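Local coordinates for protein putative glutaryl-CoA dehydrogenase (Thermus thermophilus, PDB 2EBA) that binds flavin-adenine dinucleotide, belongs to the acyl-CoA dehydrogenase family of flavoproteins and assembles from four copies of its chain, at residues E81-D86 / L356-V361; F246-G251 / Y362-T367; L298-R303 / K322-W327. All coordinates share one frame; numbering follows the deposited sequence.

Interaction 1 (E81-D86 / L356-V361). With FAD (flavin-adenine dinucleotide), chain I.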
loop_
_atom_site.group_PDB
_atom_site.type_symbol
_atom_site.label_atom_id
_atom_site.label_comp_id
_atom_site.label_asym_id
_atom_site.label_seq_id
_atom_site.Cartn_x
_atom_site.Cartn_y
_atom_site.Cartn_z
ATOM N N GLU A 81 -24.200 9.373 12.516
ATOM C CA GLU A 81 -25.387 9.485 11.684
ATOM C C GLU A 81 -25.359 10.740 10.793
ATOM O O GLU A 81 -25.791 10.703 9.639
ATOM C CB GLU A 81 -26.642 9.469 12.570
ATOM C CG GLU A 81 -26.930 8.109 13.210
ATOM C CD GLU A 81 -27.001 6.983 12.187
ATOM O OE1 GLU A 81 -27.689 7.150 11.162
ATOM O OE2 GLU A 81 -26.377 5.927 12.407
ATOM N N LEU A 82 -24.848 11.844 11.325
ATOM C CA LEU A 82 -24.754 13.070 10.549
ATOM C C LEU A 82 -23.853 12.855 9.323
ATOM O O LEU A 82 -24.278 13.068 8.185
ATOM C CB LEU A 82 -24.191 14.197 11.420
ATOM C CG LEU A 82 -25.150 14.939 12.353
ATOM C CD1 LEU A 82 -24.356 15.734 13.355
ATOM C CD2 LEU A 82 -26.048 15.856 11.548
ATOM N N GLU A 83 -22.619 12.412 9.567
ATOM C CA GLU A 83 -21.628 12.188 8.515
ATOM C C GLU A 83 -22.082 11.152 7.514
ATOM O O GLU A 83 -21.791 11.243 6.325
ATOM C CB GLU A 83 -20.309 11.735 9.129
ATOM C CG GLU A 83 -19.127 11.840 8.187
ATOM C CD GLU A 83 -18.052 12.758 8.727
ATOM O OE1 GLU A 83 -17.871 12.774 9.967
ATOM O OE2 GLU A 83 -17.390 13.447 7.920
ATOM N N ARG A 84 -22.811 10.151 7.984
ATOM C CA ARG A 84 -23.310 9.099 7.122
ATOM C C ARG A 84 -24.175 9.725 6.006
ATOM O O ARG A 84 -24.335 9.161 4.915
ATOM C CB ARG A 84 -24.131 8.153 7.944
ATOM C CG ARG A 84 -24.779 7.025 7.206
ATOM C CD ARG A 84 -25.494 6.229 8.277
ATOM N NE ARG A 84 -26.539 5.343 7.782
ATOM C CZ ARG A 84 -27.715 5.748 7.288
ATOM N NH1 ARG A 84 -28.019 7.049 7.203
ATOM N NH2 ARG A 84 -28.611 4.847 6.892
ATOM N N VAL A 85 -24.750 10.884 6.302
ATOM C CA VAL A 85 -25.552 11.559 5.295
ATOM C C VAL A 85 -24.571 12.414 4.490
ATOM O O VAL A 85 -24.443 12.244 3.280
ATOM C CB VAL A 85 -26.614 12.462 5.927
ATOM C CG1 VAL A 85 -27.363 13.183 4.839
ATOM C CG2 VAL A 85 -27.571 11.637 6.772
ATOM N N ASP A 86 -23.885 13.328 5.180
ATOM C CA ASP A 86 -22.903 14.208 4.558
ATOM C C ASP A 86 -22.000 14.850 5.613
ATOM O O ASP A 86 -22.482 15.300 6.651
ATOM C CB ASP A 86 -23.599 15.305 3.767
ATOM C CG ASP A 86 -22.628 16.121 2.930
ATOM O OD1 ASP A 86 -22.276 15.676 1.814
ATOM O OD2 ASP A 86 -22.200 17.196 3.402
ATOM N N LEU A 356 -15.105 13.045 -2.082
ATOM C CA LEU A 356 -14.660 14.443 -2.100
ATOM C C LEU A 356 -14.697 15.092 -0.719
ATOM O O LEU A 356 -13.727 15.715 -0.294
ATOM C CB LEU A 356 -15.489 15.262 -3.109
ATOM C CG LEU A 356 -15.116 15.035 -4.598
ATOM C CD1 LEU A 356 -16.097 15.722 -5.529
ATOM C CD2 LEU A 356 -13.707 15.555 -4.857
ATOM N N ASN A 357 -15.814 14.949 -0.020
ATOM C CA ASN A 357 -15.946 15.500 1.324
ATOM C C ASN A 357 -14.814 15.008 2.226
ATOM O O ASN A 357 -14.167 15.802 2.920
ATOM C CB ASN A 357 -17.285 15.078 1.930
ATOM C CG ASN A 357 -18.443 15.894 1.409
ATOM O OD1 ASN A 357 -19.611 15.529 1.577
ATOM N ND2 ASN A 357 -18.128 17.012 0.791
ATOM N N LEU A 358 -14.571 13.695 2.206
ATOM C CA LEU A 358 -13.533 13.100 3.048
ATOM C C LEU A 358 -12.126 13.596 2.768
ATOM O O LEU A 358 -11.225 13.447 3.597
ATOM C CB LEU A 358 -13.588 11.578 2.961
ATOM C CG LEU A 358 -14.746 10.979 3.764
ATOM C CD1 LEU A 358 -14.837 9.488 3.509
ATOM C CD2 LEU A 358 -14.541 11.265 5.252
ATOM N N GLU A 359 -11.938 14.197 1.602
ATOM C CA GLU A 359 -10.637 14.743 1.253
ATOM C C GLU A 359 -10.398 15.928 2.216
ATOM O O GLU A 359 -9.289 16.132 2.703
ATOM C CB GLU A 359 -10.654 15.175 -0.221
ATOM C CG GLU A 359 -9.285 15.262 -0.912
ATOM C CD GLU A 359 -8.633 13.918 -1.243
ATOM O OE1 GLU A 359 -9.237 13.108 -1.979
ATOM O OE2 GLU A 359 -7.495 13.679 -0.778
ATOM N N THR A 360 -11.460 16.677 2.517
ATOM C CA THR A 360 -11.382 17.814 3.439
ATOM C C THR A 360 -11.164 17.343 4.881
ATOM O O THR A 360 -10.246 17.805 5.573
ATOM C CB THR A 360 -12.681 18.659 3.388
ATOM O OG1 THR A 360 -12.642 19.530 2.250
ATOM C CG2 THR A 360 -12.859 19.470 4.665
ATOM N N VAL A 361 -12.014 16.424 5.324
ATOM C CA VAL A 361 -11.925 15.873 6.668
ATOM C C VAL A 361 -10.527 15.302 6.880
ATOM O O VAL A 361 -9.968 15.353 7.978
ATOM C CB VAL A 361 -12.964 14.759 6.867
ATOM C CG1 VAL A 361 -12.946 14.285 8.316
ATOM C CG2 VAL A 361 -14.344 15.261 6.466
HETATM P PA FAD I . -0.481 23.327 5.207
HETATM O O1A FAD I . 0.474 24.199 4.422
HETATM O O2A FAD I . -0.553 23.422 6.710
HETATM O O5B FAD I . -0.213 21.795 4.750
HETATM C C5B FAD I . -0.014 21.379 3.502
HETATM C C4B FAD I . 0.623 20.031 3.283
HETATM O O4B FAD I . 1.917 19.898 4.197
HETATM C C3B FAD I . -0.177 18.982 4.227
HETATM O O3B FAD I . 0.081 17.714 3.634
HETATM C C2B FAD I . 0.540 18.776 5.582
HETATM O O2B FAD I . 0.513 17.469 6.012
HETATM C C1B FAD I . 1.966 18.988 5.141
HETATM N N9A FAD I . 2.703 19.516 6.369
HETATM C C8A FAD I . 2.443 20.645 7.008
HETATM N N7A FAD I . 3.361 20.744 8.027
HETATM C C5A FAD I . 4.189 19.664 7.987
HETATM C C6A FAD I . 5.310 19.222 8.766
HETATM N N6A FAD I . 5.757 19.929 9.818
HETATM N N1A FAD I . 5.935 18.045 8.433
HETATM C C2A FAD I . 5.508 17.293 7.374
HETATM N N3A FAD I . 4.437 17.694 6.614
HETATM C C4A FAD I . 3.775 18.877 6.898
HETATM N N1 FAD I . -9.518 25.840 10.240
HETATM C C2 FAD I . -10.051 26.426 11.364
HETATM O O2 FAD I . -9.304 26.919 12.227
HETATM N N3 FAD I . -11.408 26.475 11.535
HETATM C C4 FAD I . -12.255 25.944 10.592
HETATM O O4 FAD I . -13.489 26.011 10.761
HETATM C C4X FAD I . -11.729 25.342 9.430
HETATM N N5 FAD I . -12.556 24.822 8.456
HETATM C C5X FAD I . -12.049 24.269 7.304
HETATM C C6 FAD I . -12.931 23.777 6.308
HETATM C C7 FAD I . -12.418 23.232 5.103
HETATM C C7M FAD I . -13.420 22.744 4.078
HETATM C C8 FAD I . -11.004 23.165 4.895
HETATM C C8M FAD I . -10.371 22.603 3.640
HETATM C C9 FAD I . -10.137 23.650 5.890
HETATM C C9A FAD I . -10.627 24.216 7.114
HETATM N N10 FAD I . -9.784 24.736 8.119
HETATM C C10 FAD I . -10.316 25.296 9.258
HETATM C "C1'" FAD I . -8.320 24.733 7.984
HETATM C "C2'" FAD I . -7.687 23.373 8.043
HETATM O "O2'" FAD I . -7.521 22.993 9.400
HETATM C "C3'" FAD I . -6.396 23.459 7.282
HETATM O "O3'" FAD I . -6.690 23.257 5.903
HETATM C "C4'" FAD I . -5.350 22.435 7.706
HETATM O "O4'" FAD I . -4.673 22.869 8.889
HETATM C "C5'" FAD I . -4.319 22.244 6.611
HETATM O "O5'" FAD I . -3.446 23.355 6.575
HETATM P P FAD I . -3.190 24.277 5.267
HETATM O O1P FAD I . -4.333 24.192 4.303
HETATM O O2P FAD I . -2.822 25.654 5.764
HETATM O O3P FAD I . -1.949 23.544 4.566
#
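Glu83, in the last turn of helix 72-85, and Asp86, just past its end, reach across to the last turns of helix 351-361, meeting Val361 and Asn357. From its backbone Glu83 runs past the other helix rather than straight at it. Its CB and CG both press on the carbonyl O of Gly251, 3.1 Å from each. CG stands opposite the backbone N (chi1 -164°), and a bend at the next bond carries the carboxylate on toward Val361. There OE2 comes to 3.8 Å from Val361 CG2, while Leu358 CD2 is more distant, 4.5 Å from that same oxygen. The two oxygens divide their polar work outside the contact: OE1 forms a salt bridge with Arg90, and OE2, the atom that touches Val361 CG2, is also hydrogen-bonded to Ser87.

Asp86 crosses Asn357 at about a right angle, its carboxylate plane turned 84° from the amide. Asp86 OD1 lies 2.7 Å from the atom modelled as Asn357 OD1, which may be a hydrogen bond if the amide is turned over. Arg353 forms a salt bridge with OD1, and OD2 caps the backbone N of Gly88, so Asp86 serves as N-cap of helix 87-107. Trp38 packs against both Asp86 and Asn357. On the far turn, Thr360 CG2 touches the dimethyl end of the flavin, 3.4 Å from FAD C7M.

Every touching residue is buried, yet two carboxylates sit here. Arginines beside both, a serine hydroxyl and a helix N-terminus would help to keep them negatively charged, so a polar, charge-compensated seam joins the N-terminal and C-terminal helices next to the flavin.

Interaction 2 (F246-G251 / Y362-T367). With FAD (flavin-adenine dinucleotide), chain I.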
loop_
_atom_site.group_PDB
_atom_site.type_symbol
_atom_site.label_atom_id
_atom_site.label_comp_id
_atom_site.label_asym_id
_atom_site.label_seq_id
_atom_site.Cartn_x
_atom_site.Cartn_y
_atom_site.Cartn_z
ATOM N N PHE A 246 -12.651 14.131 18.188
ATOM C CA PHE A 246 -13.349 12.985 18.768
ATOM C C PHE A 246 -14.614 12.626 17.981
ATOM O O PHE A 246 -14.829 11.467 17.636
ATOM C CB PHE A 246 -13.732 13.270 20.228
ATOM C CG PHE A 246 -14.706 12.277 20.802
ATOM C CD1 PHE A 246 -14.272 11.029 21.231
ATOM C CD2 PHE A 246 -16.066 12.580 20.879
ATOM C CE1 PHE A 246 -15.175 10.093 21.727
ATOM C CE2 PHE A 246 -16.982 11.655 21.368
ATOM C CZ PHE A 246 -16.539 10.407 21.794
ATOM N N GLY A 247 -15.457 13.620 17.732
ATOM C CA GLY A 247 -16.678 13.374 16.995
ATOM C C GLY A 247 -16.387 12.984 15.567
ATOM O O GLY A 247 -17.127 12.211 14.980
ATOM N N ILE A 248 -15.315 13.521 15.002
ATOM C CA ILE A 248 -14.951 13.205 13.635
ATOM C C ILE A 248 -14.523 11.743 13.500
ATOM O O ILE A 248 -14.803 11.101 12.496
ATOM C CB ILE A 248 -13.823 14.122 13.147
ATOM C CG1 ILE A 248 -14.361 15.552 13.010
ATOM C CG2 ILE A 248 -13.240 13.584 11.829
ATOM C CD1 ILE A 248 -13.312 16.567 12.725
ATOM N N ALA A 249 -13.847 11.211 14.511
ATOM C CA ALA A 249 -13.429 9.817 14.452
ATOM C C ALA A 249 -14.687 8.960 14.359
ATOM O O ALA A 249 -14.687 7.876 13.764
ATOM C CB ALA A 249 -12.631 9.452 15.674
ATOM N N TRP A 250 -15.768 9.460 14.939
ATOM C CA TRP A 250 -17.026 8.751 14.898
ATOM C C TRP A 250 -17.719 8.921 13.565
ATOM O O TRP A 250 -18.074 7.936 12.932
ATOM C CB TRP A 250 -17.955 9.230 15.992
ATOM C CG TRP A 250 -17.699 8.596 17.297
ATOM C CD1 TRP A 250 -16.864 9.037 18.269
ATOM C CD2 TRP A 250 -18.341 7.430 17.811
ATOM N NE1 TRP A 250 -16.953 8.227 19.371
ATOM C CE2 TRP A 250 -17.855 7.231 19.117
ATOM C CE3 TRP A 250 -19.285 6.533 17.293
ATOM C CZ2 TRP A 250 -18.287 6.174 19.926
ATOM C CZ3 TRP A 250 -19.714 5.488 18.085
ATOM C CH2 TRP A 250 -19.215 5.314 19.396
ATOM N N GLY A 251 -17.927 10.163 13.149
ATOM C CA GLY A 251 -18.587 10.430 11.880
ATOM C C GLY A 251 -17.941 9.718 10.696
ATOM O O GLY A 251 -18.640 9.260 9.788
ATOM N N TYR A 362 -9.973 14.757 5.808
ATOM C CA TYR A 362 -8.642 14.189 5.811
ATOM C C TYR A 362 -7.588 15.282 6.021
ATOM O O TYR A 362 -6.478 15.011 6.465
ATOM C CB TYR A 362 -8.426 13.480 4.476
ATOM C CG TYR A 362 -7.074 12.864 4.283
ATOM C CD1 TYR A 362 -6.611 11.852 5.118
ATOM C CD2 TYR A 362 -6.265 13.272 3.231
ATOM C CE1 TYR A 362 -5.369 11.269 4.899
ATOM C CE2 TYR A 362 -5.033 12.696 3.007
ATOM C CZ TYR A 362 -4.591 11.706 3.835
ATOM O OH TYR A 362 -3.358 11.179 3.583
ATOM N N THR A 363 -7.960 16.519 5.719
ATOM C CA THR A 363 -7.071 17.664 5.843
ATOM C C THR A 363 -7.234 18.532 7.101
ATOM O O THR A 363 -6.263 18.786 7.815
ATOM C CB THR A 363 -7.217 18.556 4.595
ATOM O OG1 THR A 363 -6.661 17.874 3.469
ATOM C CG2 THR A 363 -6.502 19.874 4.776
ATOM N N TYR A 364 -8.448 18.997 7.372
ATOM C CA TYR A 364 -8.644 19.856 8.528
ATOM C C TYR A 364 -8.623 19.133 9.865
ATOM O O TYR A 364 -8.626 17.908 9.918
ATOM C CB TYR A 364 -9.923 20.700 8.379
ATOM C CG TYR A 364 -11.275 20.002 8.455
ATOM C CD1 TYR A 364 -11.446 18.771 9.100
ATOM C CD2 TYR A 364 -12.411 20.630 7.946
ATOM C CE1 TYR A 364 -12.718 18.198 9.231
ATOM C CE2 TYR A 364 -13.673 20.067 8.072
ATOM C CZ TYR A 364 -13.821 18.858 8.712
ATOM O OH TYR A 364 -15.080 18.317 8.811
ATOM N N GLU A 365 -8.590 19.900 10.949
ATOM C CA GLU A 365 -8.543 19.309 12.280
ATOM C C GLU A 365 -7.295 18.433 12.390
ATOM O O GLU A 365 -7.318 17.359 12.996
ATOM C CB GLU A 365 -9.805 18.487 12.528
ATOM C CG GLU A 365 -11.071 19.323 12.454
ATOM C CD GLU A 365 -11.559 19.768 13.816
ATOM O OE1 GLU A 365 -10.745 19.810 14.758
ATOM O OE2 GLU A 365 -12.757 20.086 13.949
ATOM N N GLY A 366 -6.205 18.925 11.806
ATOM C CA GLY A 366 -4.943 18.201 11.822
ATOM C C GLY A 366 -4.846 17.246 10.652
ATOM O O GLY A 366 -5.609 16.298 10.590
ATOM N N THR A 367 -3.939 17.490 9.712
ATOM C CA THR A 367 -3.790 16.594 8.566
ATOM C C THR A 367 -3.261 15.213 8.979
ATOM O O THR A 367 -2.815 15.011 10.112
ATOM C CB THR A 367 -2.816 17.151 7.503
ATOM O OG1 THR A 367 -1.529 17.363 8.091
ATOM C CG2 THR A 367 -3.323 18.437 6.937
HETATM P PA FAD I . -0.481 23.327 5.207
HETATM O O1A FAD I . 0.474 24.199 4.422
HETATM O O2A FAD I . -0.553 23.422 6.710
HETATM O O5B FAD I . -0.213 21.795 4.750
HETATM C C5B FAD I . -0.014 21.379 3.502
HETATM C C4B FAD I . 0.623 20.031 3.283
HETATM O O4B FAD I . 1.917 19.898 4.197
HETATM C C3B FAD I . -0.177 18.982 4.227
HETATM O O3B FAD I . 0.081 17.714 3.634
HETATM C C2B FAD I . 0.540 18.776 5.582
HETATM O O2B FAD I . 0.513 17.469 6.012
HETATM C C1B FAD I . 1.966 18.988 5.141
HETATM N N9A FAD I . 2.703 19.516 6.369
HETATM C C8A FAD I . 2.443 20.645 7.008
HETATM N N7A FAD I . 3.361 20.744 8.027
HETATM C C5A FAD I . 4.189 19.664 7.987
HETATM C C6A FAD I . 5.310 19.222 8.766
HETATM N N6A FAD I . 5.757 19.929 9.818
HETATM N N1A FAD I . 5.935 18.045 8.433
HETATM C C2A FAD I . 5.508 17.293 7.374
HETATM N N3A FAD I . 4.437 17.694 6.614
HETATM C C4A FAD I . 3.775 18.877 6.898
HETATM N N1 FAD I . -9.518 25.840 10.240
HETATM C C2 FAD I . -10.051 26.426 11.364
HETATM O O2 FAD I . -9.304 26.919 12.227
HETATM N N3 FAD I . -11.408 26.475 11.535
HETATM C C4 FAD I . -12.255 25.944 10.592
HETATM O O4 FAD I . -13.489 26.011 10.761
HETATM C C4X FAD I . -11.729 25.342 9.430
HETATM N N5 FAD I . -12.556 24.822 8.456
HETATM C C5X FAD I . -12.049 24.269 7.304
HETATM C C6 FAD I . -12.931 23.777 6.308
HETATM C C7 FAD I . -12.418 23.232 5.103
HETATM C C7M FAD I . -13.420 22.744 4.078
HETATM C C8 FAD I . -11.004 23.165 4.895
HETATM C C8M FAD I . -10.371 22.603 3.640
HETATM C C9 FAD I . -10.137 23.650 5.890
HETATM C C9A FAD I . -10.627 24.216 7.114
HETATM N N10 FAD I . -9.784 24.736 8.119
HETATM C C10 FAD I . -10.316 25.296 9.258
HETATM C "C1'" FAD I . -8.320 24.733 7.984
HETATM C "C2'" FAD I . -7.687 23.373 8.043
HETATM O "O2'" FAD I . -7.521 22.993 9.400
HETATM C "C3'" FAD I . -6.396 23.459 7.282
HETATM O "O3'" FAD I . -6.690 23.257 5.903
HETATM C "C4'" FAD I . -5.350 22.435 7.706
HETATM O "O4'" FAD I . -4.673 22.869 8.889
HETATM C "C5'" FAD I . -4.319 22.244 6.611
HETATM O "O5'" FAD I . -3.446 23.355 6.575
HETATM P P FAD I . -3.190 24.277 5.267
HETATM O O1P FAD I . -4.333 24.192 4.303
HETATM O O2P FAD I . -2.822 25.654 5.764
HETATM O O3P FAD I . -1.949 23.544 4.566
#
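The helical turn at Ile248 faces an irregular loop whose closest backbone point is Glu365, the two CA atoms 9.0 Å apart and Glu365 in the left-handed helical region. Across that gap a single isoleucine does the touching. Ile248 points CD1 at the loop, with CG1 beside its backbone N (chi1 -69°), and the methyl settles against the aliphatic part of Glu365, 3.6 Å from Glu365 CG. The glutamate chain bends at its second torsion, which curls the carboxylate round the same methyl: Glu365 OE2 is 3.8 Å from Ile248 CD1. Tyr364 CE1 also touches the methyl, 3.9 Å from Ile248 CD1. The contact is small and apolar on the helix side.

The Tyr364 ring also meets the cofactor, edge-on: Tyr364 CD2 lies 3.6 Å from FAD C6, an atom close to the plane of the ring. Arg90 and Ser91 hydrogen-bond the hydroxyl and fix the far end. One step back, Tyr364 CA is 3.4 Å from FAD O2', bringing the backbone itself up to the ribityl chain. Gly366 takes backbone angles that suit glycine, whose lack of a CB avoids the preceding carbonyl, and the chain turns there into Thr367. That threonine shares a hydrogen bond of 2.9 Å between its OG1 and FAD O2B, and it also caps helix 368-380 through a weak bond to Val370 N.

Nearby, Thr363 OG1 is hydrogen-bonded by Arg337 of the second subunit. Thr363, Tyr364, Glu365 and Thr367 line flavin, ribityl and adenosine ribose from the Tyr-Glu-Gly-Thr loop between two C-terminal helices, a flavin-binding loop of the acyl-CoA dehydrogenase fold.

Interaction 3 (L298-R303 / K322-W327)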
loop_
_atom_site.group_PDB
_atom_site.type_symbol
_atom_site.label_atom_id
_atom_site.label_comp_id
_atom_site.label_asym_id
_atom_site.label_seq_id
_atom_site.Cartn_x
_atom_site.Cartn_y
_atom_site.Cartn_z
ATOM N N LEU A 298 -14.933 1.612 14.729
ATOM C CA LEU A 298 -15.935 1.714 15.790
ATOM C C LEU A 298 -15.347 1.417 17.157
ATOM O O LEU A 298 -15.675 2.086 18.141
ATOM C CB LEU A 298 -17.096 0.756 15.547
ATOM C CG LEU A 298 -18.228 1.224 14.649
ATOM C CD1 LEU A 298 -19.388 0.271 14.829
ATOM C CD2 LEU A 298 -18.668 2.636 15.027
ATOM N N LEU A 299 -14.484 0.412 17.220
ATOM C CA LEU A 299 -13.856 0.055 18.476
ATOM C C LEU A 299 -12.997 1.194 19.007
ATOM O O LEU A 299 -13.044 1.502 20.191
ATOM C CB LEU A 299 -13.025 -1.217 18.307
ATOM C CG LEU A 299 -13.768 -2.551 18.482
ATOM C CD1 LEU A 299 -12.843 -3.663 18.094
ATOM C CD2 LEU A 299 -14.219 -2.745 19.926
ATOM N N LEU A 300 -12.211 1.820 18.138
ATOM C CA LEU A 300 -11.370 2.939 18.564
ATOM C C LEU A 300 -12.264 4.043 19.127
ATOM O O LEU A 300 -12.015 4.565 20.213
ATOM C CB LEU A 300 -10.554 3.514 17.385
ATOM C CG LEU A 300 -9.388 2.718 16.794
ATOM C CD1 LEU A 300 -8.666 3.557 15.747
ATOM C CD2 LEU A 300 -8.420 2.322 17.894
ATOM N N ALA A 301 -13.302 4.375 18.359
ATOM C CA ALA A 301 -14.258 5.422 18.690
ATOM C C ALA A 301 -14.967 5.137 19.998
ATOM O O ALA A 301 -15.120 6.024 20.837
ATOM C CB ALA A 301 -15.273 5.558 17.570
ATOM N N TRP A 302 -15.414 3.901 20.151
ATOM C CA TRP A 302 -16.094 3.482 21.364
ATOM C C TRP A 302 -15.157 3.596 22.561
ATOM O O TRP A 302 -15.519 4.165 23.575
ATOM C CB TRP A 302 -16.572 2.034 21.232
ATOM C CG TRP A 302 -16.911 1.401 22.555
ATOM C CD1 TRP A 302 -18.064 1.553 23.275
ATOM C CD2 TRP A 302 -16.026 0.633 23.376
ATOM N NE1 TRP A 302 -17.944 0.938 24.497
ATOM C CE2 TRP A 302 -16.703 0.367 24.588
ATOM C CE3 TRP A 302 -14.722 0.149 23.207
ATOM C CZ2 TRP A 302 -16.117 -0.361 25.629
ATOM C CZ3 TRP A 302 -14.138 -0.578 24.246
ATOM C CH2 TRP A 302 -14.836 -0.822 25.439
ATOM N N ARG A 303 -13.950 3.052 22.436
ATOM C CA ARG A 303 -12.968 3.076 23.521
ATOM C C ARG A 303 -12.642 4.485 23.984
ATOM O O ARG A 303 -12.516 4.752 25.175
ATOM C CB ARG A 303 -11.673 2.383 23.072
ATOM C CG ARG A 303 -10.556 2.394 24.111
ATOM C CD ARG A 303 -11.110 1.906 25.405
ATOM N NE ARG A 303 -10.155 1.918 26.496
ATOM C CZ ARG A 303 -10.526 1.987 27.765
ATOM N NH1 ARG A 303 -11.816 2.061 28.056
ATOM N NH2 ARG A 303 -9.621 1.963 28.733
ATOM N N LYS A 322 -8.565 9.824 14.933
ATOM C CA LYS A 322 -8.931 10.694 13.822
ATOM C C LYS A 322 -8.142 10.289 12.576
ATOM O O LYS A 322 -8.700 10.093 11.498
ATOM C CB LYS A 322 -8.647 12.153 14.192
ATOM C CG LYS A 322 -9.295 13.170 13.284
ATOM C CD LYS A 322 -8.447 13.473 12.066
ATOM C CE LYS A 322 -9.044 14.638 11.291
ATOM N NZ LYS A 322 -8.184 15.061 10.148
ATOM N N ARG A 323 -6.835 10.147 12.755
ATOM C CA ARG A 323 -5.919 9.773 11.683
ATOM C C ARG A 323 -6.327 8.470 11.033
ATOM O O ARG A 323 -6.527 8.414 9.820
ATOM C CB ARG A 323 -4.508 9.634 12.249
ATOM C CG ARG A 323 -3.423 9.309 11.236
ATOM C CD ARG A 323 -2.566 8.182 11.773
ATOM N NE ARG A 323 -1.244 8.131 11.175
ATOM C CZ ARG A 323 -0.508 7.032 11.118
ATOM N NH1 ARG A 323 -0.968 5.891 11.616
ATOM N NH2 ARG A 323 0.698 7.081 10.579
ATOM N N GLN A 324 -6.464 7.422 11.843
ATOM C CA GLN A 324 -6.842 6.106 11.324
ATOM C C GLN A 324 -8.222 6.045 10.670
ATOM O O GLN A 324 -8.362 5.589 9.537
ATOM C CB GLN A 324 -6.792 5.046 12.428
ATOM C CG GLN A 324 -5.418 4.768 12.995
ATOM C CD GLN A 324 -4.398 4.418 11.935
ATOM O OE1 GLN A 324 -3.655 5.279 11.476
ATOM N NE2 GLN A 324 -4.363 3.152 11.534
ATOM N N ASN A 325 -9.244 6.506 11.379
ATOM C CA ASN A 325 -10.596 6.442 10.848
ATOM C C ASN A 325 -10.855 7.254 9.586
ATOM O O ASN A 325 -11.514 6.780 8.664
ATOM C CB ASN A 325 -11.614 6.830 11.935
ATOM C CG ASN A 325 -11.654 5.829 13.080
ATOM O OD1 ASN A 325 -12.476 5.941 13.994
ATOM N ND2 ASN A 325 -10.765 4.844 13.036
ATOM N N VAL A 326 -10.358 8.480 9.534
ATOM C CA VAL A 326 -10.588 9.299 8.349
ATOM C C VAL A 326 -9.853 8.713 7.141
ATOM O O VAL A 326 -10.416 8.638 6.047
ATOM C CB VAL A 326 -10.171 10.783 8.611
ATOM C CG1 VAL A 326 -10.388 11.636 7.357
ATOM C CG2 VAL A 326 -10.996 11.345 9.782
ATOM N N TRP A 327 -8.615 8.272 7.353
ATOM C CA TRP A 327 -7.812 7.690 6.292
ATOM C C TRP A 327 -8.558 6.518 5.689
ATOM O O TRP A 327 -8.680 6.397 4.469
ATOM C CB TRP A 327 -6.485 7.185 6.853
ATOM C CG TRP A 327 -5.565 6.630 5.824
ATOM C CD1 TRP A 327 -4.690 5.592 5.984
ATOM C CD2 TRP A 327 -5.350 7.138 4.502
ATOM N NE1 TRP A 327 -3.941 5.425 4.845
ATOM C CE2 TRP A 327 -4.323 6.362 3.920
ATOM C CE3 TRP A 327 -5.926 8.180 3.750
ATOM C CZ2 TRP A 327 -3.853 6.595 2.618
ATOM C CZ3 TRP A 327 -5.459 8.413 2.445
ATOM C CH2 TRP A 327 -4.433 7.622 1.899
#
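Leu300 reaches from helix 281-309 across to Asn325 and Gln324 on helix 315-340. One methyl makes the contact: Leu300 CD1 comes to 3.7 Å from the amide of Asn325, at the atom modelled as ND2, and to 4.1 Å from Gln324 CB. Leu300 passes both side chains at a slant. The two helices run antiparallel here, with Leu300 CA and Asn325 CA 8.5 Å apart.

Gln324 starts toward Leu300 and then leaves it. A bend at its second torsion (chi2 -54°) lifts the amide off the leucine, so that only the aliphatic root stays in the contact. The amide is held by its own neighbour: Arg323 NH1 donates to Gln324 OE1 over 2.8 Å, a bent bond with 135° at the hydrogen and the donor 40° above the carbonyl plane. NE2 of the same amide bonds Glu296 of the third subunit, and Arg323 NH1 forms a salt bridge with Glu289 of that subunit. The glutamine end is therefore fixed from both of its polar atoms, one partner within the chain and one across the interface.

Further out, helix 235-269 also packs here. Ala249 and Ala252 touch Asn325, and Trp250 lies on Ala301, the residue after Leu300. The third subunit packs here too: its Tyr5 lies on Leu300, and the Trp302 rings of two copies meet almost parallel.

The packing is thus that of small and medium side chains between long antiparallel helices, while Arg303, Arg323 and Gln324 meet the third subunit with their polar ends. Such a helical bundle is the C-terminal domain of acyl-CoA dehydrogenases, whose helices also build the interface between subunits of the tetramer.

In the fold
The three contacts form a chain through the protein core, interaction 2 in the middle: its centre is 10 Å from interaction 1 and 9 Å from interaction 3, which lie 14 Å apart. Along the sequence, 81-86 comes first, then 246-251, 298-303, 322-327, 356-361 and 362-367, so the helical hairpin of interaction 3 falls between the halves of the other two. Segment 362-367 directly continues 356-361, and Val361 packs on Ile248. Lys322 joins all three, its NZ probably hydrogen-bonded to the carbonyls of Val361, Tyr364 and Gly366. Helix 315-340 thereby holds the loop that, with Thr360, lines the flavin, which probably couples the cofactor loop to the helices at the subunit interface.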